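Local atomic coordinates of VIN1 (Oscarella pearsei, PDB entry 6BFI), a protein that binds actin filaments as a sponge homolog of vinculin and may play a role in cell-cell adhesion. Residues Val17-Gln20 with Val21-Val25; Leu182-Leu185 with Ala186-Gln189; Asp286-Arg289 with Ser290-Asp293; Ala673-Ser676 with Val677-Ala681; Lys808-Ile811 with Arg812-Ala816. One frame throughout, in Å; residues are numbered along the deposited sequence.

Contact 1: residues Val17-Gln20 with Val21-Val25; sequences VAQQ and VGQLV
About two and a half turns of helix 8-32, the first helix of the chain, carry this contact, in which Val17, Ala18, Gln19 and Gln20 hand their carbonyls to the residues four places on. Val21 N donates to Val17 O at 2.9 Å, and Gly22, Gln23 and Leu24 N bond in the same way to Ala18, Gln19 and Gln20 O. On the partly exposed side the amides of Gln19 and Gln23, one turn apart, run across each other with their planes 53° apart. Gln19 swings CG away from its own N (chi1 -157°) and then bends at chi2, which lays its amide beside the Gln23 chain; Gln23 CG also rests 3.4 Å from Gln19 O. Elsewhere the branched side chains rest on carbonyl oxygens of the preceding turn: Val21 CG2 lies 3.6 Å from Val17 O, and Leu24 CG approaches Gln20 O equally closely. Gly22, lacking a side chain, adds only backbone here. Val17, Ala18 and Val21 pack on helix 102-145, Leu24 on helix 41-59, while Val25 meets helix 718-745. A regular alpha-helix wrapped on several sides by other helices is the building block of the helical bundles of the vinculin/alpha-catenin family.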
loop_
_atom_site.group_PDB
_atom_site.type_symbol
_atom_site.label_atom_id
_atom_site.label_comp_id
_atom_site.label_asym_id
_atom_site.label_seq_id
_atom_site.Cartn_x
_atom_site.Cartn_y
_atom_site.Cartn_z
ATOM N N VAL A 17 4.702 -21.106 25.365
ATOM C CA VAL A 17 5.625 -22.221 25.548
ATOM C C VAL A 17 7.047 -21.800 25.198
ATOM O O VAL A 17 8.005 -22.151 25.899
ATOM C CB VAL A 17 5.170 -23.437 24.719
ATOM C CG1 VAL A 17 6.083 -24.628 24.978
ATOM C CG2 VAL A 17 3.725 -23.788 25.043
ATOM N N ALA A 18 7.210 -21.045 24.108
ATOM C CA ALA A 18 8.527 -20.514 23.775
ATOM C C ALA A 18 9.029 -19.581 24.868
ATOM O O ALA A 18 10.232 -19.541 25.160
ATOM C CB ALA A 18 8.479 -19.790 22.429
ATOM N N GLN A 19 8.118 -18.829 25.490
ATOM C CA GLN A 19 8.504 -17.973 26.607
ATOM C C GLN A 19 9.019 -18.806 27.781
ATOM O O GLN A 19 10.058 -18.490 28.374
ATOM C CB GLN A 19 7.314 -17.106 27.020
ATOM C CG GLN A 19 7.681 -15.833 27.764
ATOM C CD GLN A 19 7.827 -16.049 29.254
ATOM O OE1 GLN A 19 7.437 -17.090 29.784
ATOM N NE2 GLN A 19 8.387 -15.062 29.942
ATOM N N GLN A 20 8.308 -19.888 28.115
ATOM C CA GLN A 20 8.722 -20.744 29.225
ATOM C C GLN A 20 10.066 -21.409 28.948
ATOM O O GLN A 20 10.923 -21.491 29.836
ATOM C CB GLN A 20 7.653 -21.805 29.494
ATOM C CG GLN A 20 6.364 -21.273 30.091
ATOM C CD GLN A 20 5.328 -22.362 30.292
ATOM O OE1 GLN A 20 5.194 -23.267 29.468
ATOM N NE2 GLN A 20 4.594 -22.285 31.396
ATOM N N VAL A 21 10.260 -21.902 27.723
ATOM C CA VAL A 21 11.526 -22.538 27.361
ATOM C C VAL A 21 12.665 -21.528 27.440
ATOM O O VAL A 21 13.741 -21.811 27.990
ATOM C CB VAL A 21 11.416 -23.167 25.961
ATOM C CG1 VAL A 21 12.783 -23.301 25.326
ATOM C CG2 VAL A 21 10.723 -24.515 26.047
ATOM N N GLY A 22 12.441 -20.333 26.889
ATOM C CA GLY A 22 13.419 -19.271 27.031
ATOM C C GLY A 22 13.772 -19.003 28.479
ATOM O O GLY A 22 14.940 -18.799 28.817
ATOM N N GLN A 23 12.767 -19.021 29.363
ATOM C CA GLN A 23 13.052 -18.850 30.783
ATOM C C GLN A 23 13.858 -20.015 31.343
ATOM O O GLN A 23 14.653 -19.824 32.271
ATOM C CB GLN A 23 11.756 -18.669 31.569
ATOM C CG GLN A 23 11.134 -17.292 31.409
ATOM C CD GLN A 23 10.252 -16.917 32.581
ATOM O OE1 GLN A 23 9.831 -17.775 33.357
ATOM N NE2 GLN A 23 9.975 -15.625 32.723
ATOM N N LEU A 24 13.674 -21.223 30.801
ATOM C CA LEU A 24 14.520 -22.342 31.211
ATOM C C LEU A 24 15.977 -22.087 30.849
ATOM O O LEU A 24 16.881 -22.329 31.661
ATOM C CB LEU A 24 14.032 -23.642 30.573
ATOM C CG LEU A 24 12.807 -24.291 31.213
ATOM C CD1 LEU A 24 12.361 -25.503 30.407
ATOM C CD2 LEU A 24 13.117 -24.679 32.651
ATOM N N VAL A 25 16.226 -21.590 29.635
ATOM C CA VAL A 25 17.597 -21.259 29.248
ATOM C C VAL A 25 18.153 -20.151 30.137
ATOM O O VAL A 25 19.309 -20.207 30.578
ATOM C CB VAL A 25 17.651 -20.878 27.757
ATOM C CG1 VAL A 25 19.055 -20.433 27.373
ATOM C CG2 VAL A 25 17.205 -22.050 26.897
#

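Contact 2: residues Leu182-Leu185 with Ala186-Gln189; sequences LTNL and AHAQ
The hydrogen bonds here centre on Asn184, whose OD1 accepts from Ala186 N at 2.9 Å. The bond is bent, with an N-H...O angle of 136°, and the donor is tilted out of the plane of the amide carbonyl. CG of Asn184 stands opposite its own N (chi1 -166°), which turns the amide forward over the start of the helix. The backbone adds a weak bond from Ala188 N to Asn184 O, 3.3 Å long, and a shorter one from Gln189 N to Leu185 O. Asn184 is thus the N-cap of helix 185-215, its side chain taking up an amide N-H that has no preceding turn to bond to, and its own carbonyl opening the i to i+4 series.

Flat-group packing comes next. Asn184 ND2 lies over one face of the His187 ring, 3.4 Å above its plane and displaced toward the rim, with amide and ring planes 32° apart. ND2 is not bonded to the ring nitrogen; His187 NE2 makes its hydrogen bond to Thr253 O, which helps fix the turn of the ring. Asn184 CB adds a contact of 3.5 Å to His187 CD2.

Among the apolar contacts, Leu182 CD1 touches His187 CB at 3.8 Å, the two side chains crossing at about a right angle. Phe255, from a neighbouring loop, touches both Asn184 and Ala186.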
loop_
_atom_site.group_PDB
_atom_site.type_symbol
_atom_site.label_atom_id
_atom_site.label_comp_id
_atom_site.label_asym_id
_atom_site.label_seq_id
_atom_site.Cartn_x
_atom_site.Cartn_y
_atom_site.Cartn_z
ATOM N N LEU A 182 -6.086 -15.773 10.306
ATOM C CA LEU A 182 -4.710 -15.522 9.902
ATOM C C LEU A 182 -4.102 -14.382 10.713
ATOM O O LEU A 182 -4.783 -13.421 11.079
ATOM C CB LEU A 182 -4.647 -15.203 8.408
ATOM C CG LEU A 182 -5.116 -16.313 7.461
ATOM C CD1 LEU A 182 -4.965 -15.885 6.006
ATOM C CD2 LEU A 182 -4.360 -17.608 7.724
ATOM N N THR A 183 -2.807 -14.507 11.004
ATOM C CA THR A 183 -2.077 -13.476 11.731
ATOM C C THR A 183 -1.531 -12.388 10.822
ATOM O O THR A 183 -1.167 -11.315 11.314
ATOM C CB THR A 183 -0.917 -14.097 12.517
ATOM O OG1 THR A 183 -0.113 -14.891 11.632
ATOM C CG2 THR A 183 -1.439 -14.969 13.646
ATOM N N ASN A 184 -1.464 -12.643 9.520
ATOM C CA ASN A 184 -0.994 -11.666 8.549
ATOM C C ASN A 184 -2.191 -10.906 7.988
ATOM O O ASN A 184 -3.045 -11.494 7.318
ATOM C CB ASN A 184 -0.227 -12.363 7.427
ATOM C CG ASN A 184 0.565 -11.402 6.570
ATOM O OD1 ASN A 184 0.132 -10.278 6.307
ATOM N ND2 ASN A 184 1.731 -11.837 6.127
ATOM N N LEU A 185 -2.251 -9.602 8.265
ATOM C CA LEU A 185 -3.371 -8.798 7.792
ATOM C C LEU A 185 -3.406 -8.710 6.271
ATOM O O LEU A 185 -4.491 -8.618 5.684
ATOM C CB LEU A 185 -3.305 -7.396 8.399
ATOM C CG LEU A 185 -3.586 -7.280 9.898
ATOM C CD1 LEU A 185 -3.296 -5.868 10.386
ATOM C CD2 LEU A 185 -5.026 -7.668 10.205
ATOM N N ALA A 186 -2.241 -8.736 5.621
ATOM C CA ALA A 186 -2.203 -8.635 4.166
ATOM C C ALA A 186 -2.876 -9.836 3.512
ATOM O O ALA A 186 -3.648 -9.679 2.557
ATOM C CB ALA A 186 -0.758 -8.497 3.688
ATOM N N HIS A 187 -2.601 -11.041 4.016
ATOM C CA HIS A 187 -3.239 -12.237 3.474
ATOM C C HIS A 187 -4.751 -12.174 3.640
ATOM O O HIS A 187 -5.506 -12.481 2.708
ATOM C CB HIS A 187 -2.673 -13.483 4.154
ATOM C CG HIS A 187 -1.214 -13.694 3.903
ATOM N ND1 HIS A 187 -0.548 -13.106 2.849
ATOM C CD2 HIS A 187 -0.291 -14.427 4.569
ATOM C CE1 HIS A 187 0.721 -13.469 2.876
ATOM N NE2 HIS A 187 0.904 -14.270 3.910
ATOM N N ALA A 188 -5.211 -11.775 4.829
ATOM C CA ALA A 188 -6.644 -11.636 5.057
ATOM C C ALA A 188 -7.254 -10.627 4.094
ATOM O O ALA A 188 -8.360 -10.835 3.579
ATOM C CB ALA A 188 -6.908 -11.228 6.506
ATOM N N GLN A 189 -6.534 -9.535 3.820
ATOM C CA GLN A 189 -7.049 -8.525 2.903
ATOM C C GLN A 189 -7.133 -9.059 1.477
ATOM O O GLN A 189 -8.087 -8.753 0.752
ATOM C CB GLN A 189 -6.179 -7.271 2.956
ATOM C CG GLN A 189 -6.761 -6.109 2.175
ATOM C CD GLN A 189 -8.173 -5.772 2.615
ATOM O OE1 GLN A 189 -8.414 -5.453 3.779
ATOM N NE2 GLN A 189 -9.118 -5.853 1.682
#

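Contact 3: residues Asp286-Arg289 with Ser290-Asp293; sequences DISR and STLD
Ser288 O takes two donors from the first turn of helix 289-306: Thr291 OG1 at 2.9 Å and Leu292 N at 3.1 Å. Both arrive from the same face of the carbonyl plane. The N-H...O angle from Leu292 N is 168°, whereas the hydroxyl comes in from the flank, at a C=O...O angle of 120°. Thr291 holds OG1 between its own N and carbonyl carbon (chi1 65°), which directs the hydroxyl back to Ser288 and leaves CG2 facing Asp286, whose OD2 lies 3.4 Å away. One residue on, Asp293 N bonds to Arg289 O.

Ser288 is the N-cap, and Asp286 positions it. Asp286 OD1 accepts from Ser288 N at 2.8 Å, forming an Asx turn, and from Ser288 OG at the same length; the two donors approach from one face of the carboxylate, the hydroxyl on the syn side. The double grip fixes the rotation of the Ser288 side chain as well as the course of the loop just before the helix. The negative carboxylate near this helix start is probably favourable to the helix dipole.

Ile287 and Leu292 turn to helix 312-338, touching Leu332, Gln336 and Glu333, so the loop leading from helix 268-283 into helix 289-306 is seated against that third helix.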
loop_
_atom_site.group_PDB
_atom_site.type_symbol
_atom_site.label_atom_id
_atom_site.label_comp_id
_atom_site.label_asym_id
_atom_site.label_seq_id
_atom_site.Cartn_x
_atom_site.Cartn_y
_atom_site.Cartn_z
ATOM N N ASP A 286 27.319 21.369 1.665
ATOM C CA ASP A 286 27.778 20.210 0.912
ATOM C C ASP A 286 27.579 20.406 -0.587
ATOM O O ASP A 286 26.471 20.698 -1.046
ATOM C CB ASP A 286 27.043 18.956 1.381
ATOM C CG ASP A 286 27.793 17.683 1.046
ATOM O OD1 ASP A 286 28.682 17.729 0.171
ATOM O OD2 ASP A 286 27.493 16.636 1.658
ATOM N N ILE A 287 28.663 20.242 -1.346
ATOM C CA ILE A 287 28.614 20.200 -2.804
ATOM C C ILE A 287 29.495 19.053 -3.287
ATOM O O ILE A 287 30.112 19.132 -4.356
ATOM C CB ILE A 287 29.057 21.534 -3.435
ATOM C CG1 ILE A 287 30.456 21.920 -2.954
ATOM C CG2 ILE A 287 28.052 22.631 -3.131
ATOM C CD1 ILE A 287 31.071 23.054 -3.741
ATOM N N SER A 288 29.556 17.982 -2.502
ATOM C CA SER A 288 30.388 16.837 -2.836
ATOM C C SER A 288 29.837 16.108 -4.063
ATOM O O SER A 288 28.804 16.471 -4.633
ATOM C CB SER A 288 30.482 15.889 -1.645
ATOM O OG SER A 288 29.197 15.416 -1.280
ATOM N N ARG A 289 30.546 15.053 -4.465
ATOM C CA ARG A 289 30.143 14.291 -5.642
ATOM C C ARG A 289 28.825 13.564 -5.404
ATOM O O ARG A 289 28.005 13.438 -6.322
ATOM C CB ARG A 289 31.248 13.306 -6.020
ATOM C CG ARG A 289 31.234 12.866 -7.472
ATOM C CD ARG A 289 32.621 12.408 -7.901
ATOM N NE ARG A 289 32.681 12.066 -9.318
ATOM C CZ ARG A 289 32.824 12.955 -10.296
ATOM N NH1 ARG A 289 32.918 14.248 -10.014
ATOM N NH2 ARG A 289 32.871 12.551 -11.558
ATOM N N SER A 290 28.598 13.091 -4.177
ATOM C CA SER A 290 27.353 12.394 -3.863
ATOM C C SER A 290 26.153 13.319 -4.026
ATOM O O SER A 290 25.177 12.984 -4.713
ATOM C CB SER A 290 27.415 11.843 -2.438
ATOM O OG SER A 290 28.739 11.480 -2.086
ATOM N N THR A 291 26.214 14.495 -3.397
ATOM C CA THR A 291 25.098 15.431 -3.464
ATOM C C THR A 291 24.825 15.863 -4.897
ATOM O O THR A 291 23.668 15.902 -5.327
ATOM C CB THR A 291 25.376 16.645 -2.578
ATOM O OG1 THR A 291 26.506 17.364 -3.087
ATOM C CG2 THR A 291 25.665 16.198 -1.154
ATOM N N LEU A 292 25.877 16.173 -5.659
ATOM C CA LEU A 292 25.680 16.570 -7.049
ATOM C C LEU A 292 25.120 15.428 -7.889
ATOM O O LEU A 292 24.338 15.672 -8.816
ATOM C CB LEU A 292 26.990 17.082 -7.647
ATOM C CG LEU A 292 27.532 18.374 -7.031
ATOM C CD1 LEU A 292 28.644 18.960 -7.889
ATOM C CD2 LEU A 292 26.415 19.389 -6.823
ATOM N N ASP A 293 25.496 14.184 -7.586
ATOM C CA ASP A 293 24.894 13.049 -8.281
ATOM C C ASP A 293 23.396 12.978 -8.004
ATOM O O ASP A 293 22.591 12.788 -8.926
ATOM C CB ASP A 293 25.585 11.748 -7.871
ATOM C CG ASP A 293 26.969 11.604 -8.479
ATOM O OD1 ASP A 293 27.217 12.207 -9.545
ATOM O OD2 ASP A 293 27.810 10.888 -7.891
#

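Contact 4: residues Ala673-Ser676 with Val677-Ala681; sequences AAAS and VFREA
The guanidinium of Arg679 lies with one face over Ala675 O, which sits 3.1 Å above its plane and offset toward the rim. The nearest guanidinium nitrogen, NH1, is 3.2 Å from Ala675 O, but its angle is too poor for a hydrogen bond; the contact is a charged plate resting on a carbonyl oxygen that already accepts from Arg679 N. Arg679 reaches this place by a bend at chi3 (-59°), which folds the chain back along the helix, and NH2 ends 3.8 Å from Ala675 CB. The Phe678 ring, by contrast, leads away from the preceding turn: CB alone approaches it, 3.3 Å from Ala674 O, and the side chain packs on Leu658 of helix 649-659 and on Ala699 of helix 690-710.

All this belongs to the short helix 669-682, held here by i to i+4 backbone bonds from Val677, Phe678, Arg679 and Glu680 to Ala673, Ala674, Ala675 and Ser676, set among other helices of this vinculin-family protein.

The hydroxyl of Ser676 turns back into the helix. With OG between its own N and carbonyl carbon (chi1 68°), it donates to Ala673 O at 2.6 Å. That oxygen also takes Val677 N at 3.0 Å, so two donors hold it, the hydroxyl entering at a C=O...O angle of 125°. Val677 CG2 packs against the same oxygen at 3.7 Å, and its side chain also meets Met804 of helix 786-817.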
loop_
_atom_site.group_PDB
_atom_site.type_symbol
_atom_site.label_atom_id
_atom_site.label_comp_id
_atom_site.label_asym_id
_atom_site.label_seq_id
_atom_site.Cartn_x
_atom_site.Cartn_y
_atom_site.Cartn_z
ATOM N N ALA A 673 21.222 -3.880 9.256
ATOM C CA ALA A 673 19.880 -3.308 9.361
ATOM C C ALA A 673 19.786 -2.346 10.542
ATOM O O ALA A 673 19.245 -1.235 10.423
ATOM C CB ALA A 673 18.841 -4.424 9.486
ATOM N N ALA A 674 20.324 -2.758 11.693
ATOM C CA ALA A 674 20.363 -1.876 12.855
ATOM C C ALA A 674 21.159 -0.608 12.575
ATOM O O ALA A 674 20.848 0.453 13.128
ATOM C CB ALA A 674 20.942 -2.618 14.060
ATOM N N ALA A 675 22.184 -0.693 11.724
ATOM C CA ALA A 675 22.966 0.484 11.366
ATOM C C ALA A 675 22.205 1.414 10.435
ATOM O O ALA A 675 22.357 2.636 10.535
ATOM C CB ALA A 675 24.284 0.064 10.713
ATOM N N SER A 676 21.382 0.866 9.537
ATOM C CA SER A 676 20.530 1.721 8.718
ATOM C C SER A 676 19.505 2.448 9.574
ATOM O O SER A 676 19.220 3.628 9.343
ATOM C CB SER A 676 19.836 0.898 7.633
ATOM O OG SER A 676 18.887 0.010 8.196
ATOM N N VAL A 677 18.943 1.766 10.574
ATOM C CA VAL A 677 17.989 2.431 11.461
ATOM C C VAL A 677 18.690 3.500 12.294
ATOM O O VAL A 677 18.243 4.655 12.360
ATOM C CB VAL A 677 17.273 1.401 12.351
ATOM C CG1 VAL A 677 16.567 2.096 13.491
ATOM C CG2 VAL A 677 16.288 0.604 11.529
ATOM N N PHE A 678 19.795 3.127 12.947
ATOM C CA PHE A 678 20.543 4.077 13.764
ATOM C C PHE A 678 20.967 5.290 12.949
ATOM O O PHE A 678 20.946 6.420 13.447
ATOM C CB PHE A 678 21.765 3.390 14.377
ATOM C CG PHE A 678 22.609 4.295 15.230
ATOM C CD1 PHE A 678 22.315 4.474 16.571
ATOM C CD2 PHE A 678 23.699 4.961 14.693
ATOM C CE1 PHE A 678 23.090 5.308 17.359
ATOM C CE2 PHE A 678 24.474 5.793 15.476
ATOM C CZ PHE A 678 24.169 5.965 16.811
ATOM N N ARG A 679 21.349 5.077 11.690
ATOM C CA ARG A 679 21.760 6.192 10.848
ATOM C C ARG A 679 20.570 7.035 10.418
ATOM O O ARG A 679 20.700 8.254 10.268
ATOM C CB ARG A 679 22.516 5.670 9.630
ATOM C CG ARG A 679 23.371 6.708 8.944
ATOM C CD ARG A 679 24.471 6.050 8.132
ATOM N NE ARG A 679 25.340 5.207 8.954
ATOM C CZ ARG A 679 25.292 3.877 8.977
ATOM N NH1 ARG A 679 24.416 3.232 8.218
ATOM N NH2 ARG A 679 26.119 3.192 9.757
ATOM N N GLU A 680 19.407 6.411 10.214
ATOM C CA GLU A 680 18.210 7.186 9.902
ATOM C C GLU A 680 17.828 8.096 11.062
ATOM O O GLU A 680 17.486 9.266 10.859
ATOM C CB GLU A 680 17.051 6.251 9.548
ATOM C CG GLU A 680 15.747 6.966 9.216
ATOM C CD GLU A 680 15.820 7.742 7.915
ATOM O OE1 GLU A 680 16.631 7.367 7.041
ATOM O OE2 GLU A 680 15.067 8.728 7.768
ATOM N N ALA A 681 17.892 7.580 12.289
ATOM C CA ALA A 681 17.526 8.380 13.451
ATOM C C ALA A 681 18.641 9.308 13.920
ATOM O O ALA A 681 18.365 10.239 14.686
ATOM C CB ALA A 681 17.103 7.467 14.604
#

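Contact 5: residues Lys808-Ile811 with Arg812-Ala816; sequences KDVI and RASEA
Lys808 and Arg812 are brought alongside each other by different first torsions: Lys808 swings CG opposite its own N (chi1 166°), Arg812 keeps CG beside its N (chi1 -63°), and both chains then run out extended in the same direction. The Lys808 methylene CE comes over one face of the Arg812 guanidinium, 3.3 Å from NH2 and 3.8 Å from CZ. The ammonium sits further on, with Lys808 NZ 3.8 Å from Arg812 NH2. These are like charges at close quarters, and Glu680 probably eases the cost: its OE1 forms a salt bridge with Arg812 NH2, and its side chain touches Lys808 as well.

The pair lies on the long helix 786-817, near its end, where the helix packs against helices 669-682, 690-710 and 750-760 in the all-helical architecture of the vinculin family. Backbone bonds of the i to i+4 kind link the two halves: Arg812 N to Lys808 O at 3.1 Å, Ala813 N to Asp809 O, and Glu815 N to Ile811 O.

Ser814 may add a side-chain bond to this pattern. Ser814 N donates to Val810 O at 2.9 Å from above the carbonyl plane; OG is modelled at 2.5 Å from the same oxygen, too short to be taken at face value, though consistent with a second bond. Val810 CG1 also touches Ser814 OG. Ala813 CB lies 3.2 Å from Asp809 O and touches Asn755 of helix 750-760; Ile811 turns to Ala681 and Val695.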
loop_
_atom_site.group_PDB
_atom_site.type_symbol
_atom_site.label_atom_id
_atom_site.label_comp_id
_atom_site.label_asym_id
_atom_site.label_seq_id
_atom_site.Cartn_x
_atom_site.Cartn_y
_atom_site.Cartn_z
ATOM N N LYS A 808 12.300 2.105 10.592
ATOM C CA LYS A 808 12.801 3.230 9.806
ATOM C C LYS A 808 11.662 3.952 9.088
ATOM O O LYS A 808 11.513 5.185 9.191
ATOM C CB LYS A 808 13.849 2.714 8.818
ATOM C CG LYS A 808 14.237 3.661 7.709
ATOM C CD LYS A 808 15.314 3.018 6.850
ATOM C CE LYS A 808 15.635 3.855 5.628
ATOM N NZ LYS A 808 16.735 3.251 4.827
ATOM N N ASP A 809 10.828 3.193 8.370
ATOM C CA ASP A 809 9.671 3.799 7.721
ATOM C C ASP A 809 8.736 4.451 8.734
ATOM O O ASP A 809 8.012 5.392 8.391
ATOM C CB ASP A 809 8.925 2.753 6.893
ATOM C CG ASP A 809 9.718 2.297 5.683
ATOM O OD1 ASP A 809 10.413 3.138 5.075
ATOM O OD2 ASP A 809 9.650 1.097 5.341
ATOM N N VAL A 810 8.744 3.978 9.983
ATOM C CA VAL A 810 7.952 4.622 11.026
ATOM C C VAL A 810 8.578 5.953 11.430
ATOM O O VAL A 810 7.862 6.903 11.772
ATOM C CB VAL A 810 7.782 3.676 12.231
ATOM C CG1 VAL A 810 7.355 4.442 13.476
ATOM C CG2 VAL A 810 6.755 2.602 11.914
ATOM N N ILE A 811 9.911 6.053 11.400
ATOM C CA ILE A 811 10.556 7.348 11.613
ATOM C C ILE A 811 10.067 8.345 10.573
ATOM O O ILE A 811 9.540 9.417 10.903
ATOM C CB ILE A 811 12.087 7.216 11.562
ATOM C CG1 ILE A 811 12.597 6.199 12.576
ATOM C CG2 ILE A 811 12.745 8.570 11.800
ATOM C CD1 ILE A 811 14.072 5.933 12.420
ATOM N N ARG A 812 10.223 7.994 9.292
ATOM C CA ARG A 812 9.847 8.939 8.242
ATOM C C ARG A 812 8.354 9.257 8.280
ATOM O O ARG A 812 7.955 10.424 8.155
ATOM C CB ARG A 812 10.254 8.394 6.875
ATOM C CG ARG A 812 11.754 8.208 6.723
ATOM C CD ARG A 812 12.119 7.720 5.333
ATOM N NE ARG A 812 13.547 7.442 5.221
ATOM C CZ ARG A 812 14.138 7.004 4.115
ATOM N NH1 ARG A 812 13.424 6.793 3.017
ATOM N NH2 ARG A 812 15.445 6.780 4.105
ATOM N N ALA A 813 7.512 8.237 8.465
ATOM C CA ALA A 813 6.071 8.464 8.496
ATOM C C ALA A 813 5.654 9.291 9.705
ATOM O O ALA A 813 4.663 10.026 9.640
ATOM C CB ALA A 813 5.324 7.130 8.483
ATOM N N SER A 814 6.389 9.182 10.814
ATOM C CA SER A 814 6.088 10.001 11.983
ATOM C C SER A 814 6.477 11.453 11.746
ATOM O O SER A 814 5.729 12.373 12.107
ATOM C CB SER A 814 6.807 9.445 13.212
ATOM O OG SER A 814 6.449 8.095 13.449
ATOM N N GLU A 815 7.646 11.677 11.138
ATOM C CA GLU A 815 8.023 13.033 10.755
ATOM C C GLU A 815 6.992 13.635 9.808
ATOM O O GLU A 815 6.686 14.831 9.888
ATOM C CB GLU A 815 9.413 13.031 10.117
ATOM C CG GLU A 815 10.014 14.416 9.897
ATOM C CD GLU A 815 9.610 15.035 8.572
ATOM O OE1 GLU A 815 9.066 14.309 7.714
ATOM O OE2 GLU A 815 9.839 16.251 8.390
ATOM N N ALA A 816 6.437 12.817 8.909
ATOM C CA ALA A 816 5.400 13.310 8.009
ATOM C C ALA A 816 4.102 13.587 8.756
ATOM O O ALA A 816 3.371 14.527 8.417
ATOM C CB ALA A 816 5.165 12.310 6.878
#

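How the contacts relate
Contacts 4 and 5 are the pair that meet directly: their centres are 13 Å apart, and helices 669-682 and 786-817 are joined by the salt bridge of Glu680 OE1 to Arg812 NH2 (3.2 Å), with Ile811 CD1 packed 3.8 Å from Glu680 CG. Contact 3 comes within about 12 Å of contact 4, nearest atoms, and contact 2 within about 13 Å of contact 5. Contacts 1 and 3 are the most distant, about 51 Å between centres. Contacts 2 and 3 are both helix starts, with Asn184 and Ser288 at the N-cap position, whereas contacts 1, 4 and 5 lie within helices. The helix of contact 1 touches contact 2 through Lys8 and Glu11 at Thr183.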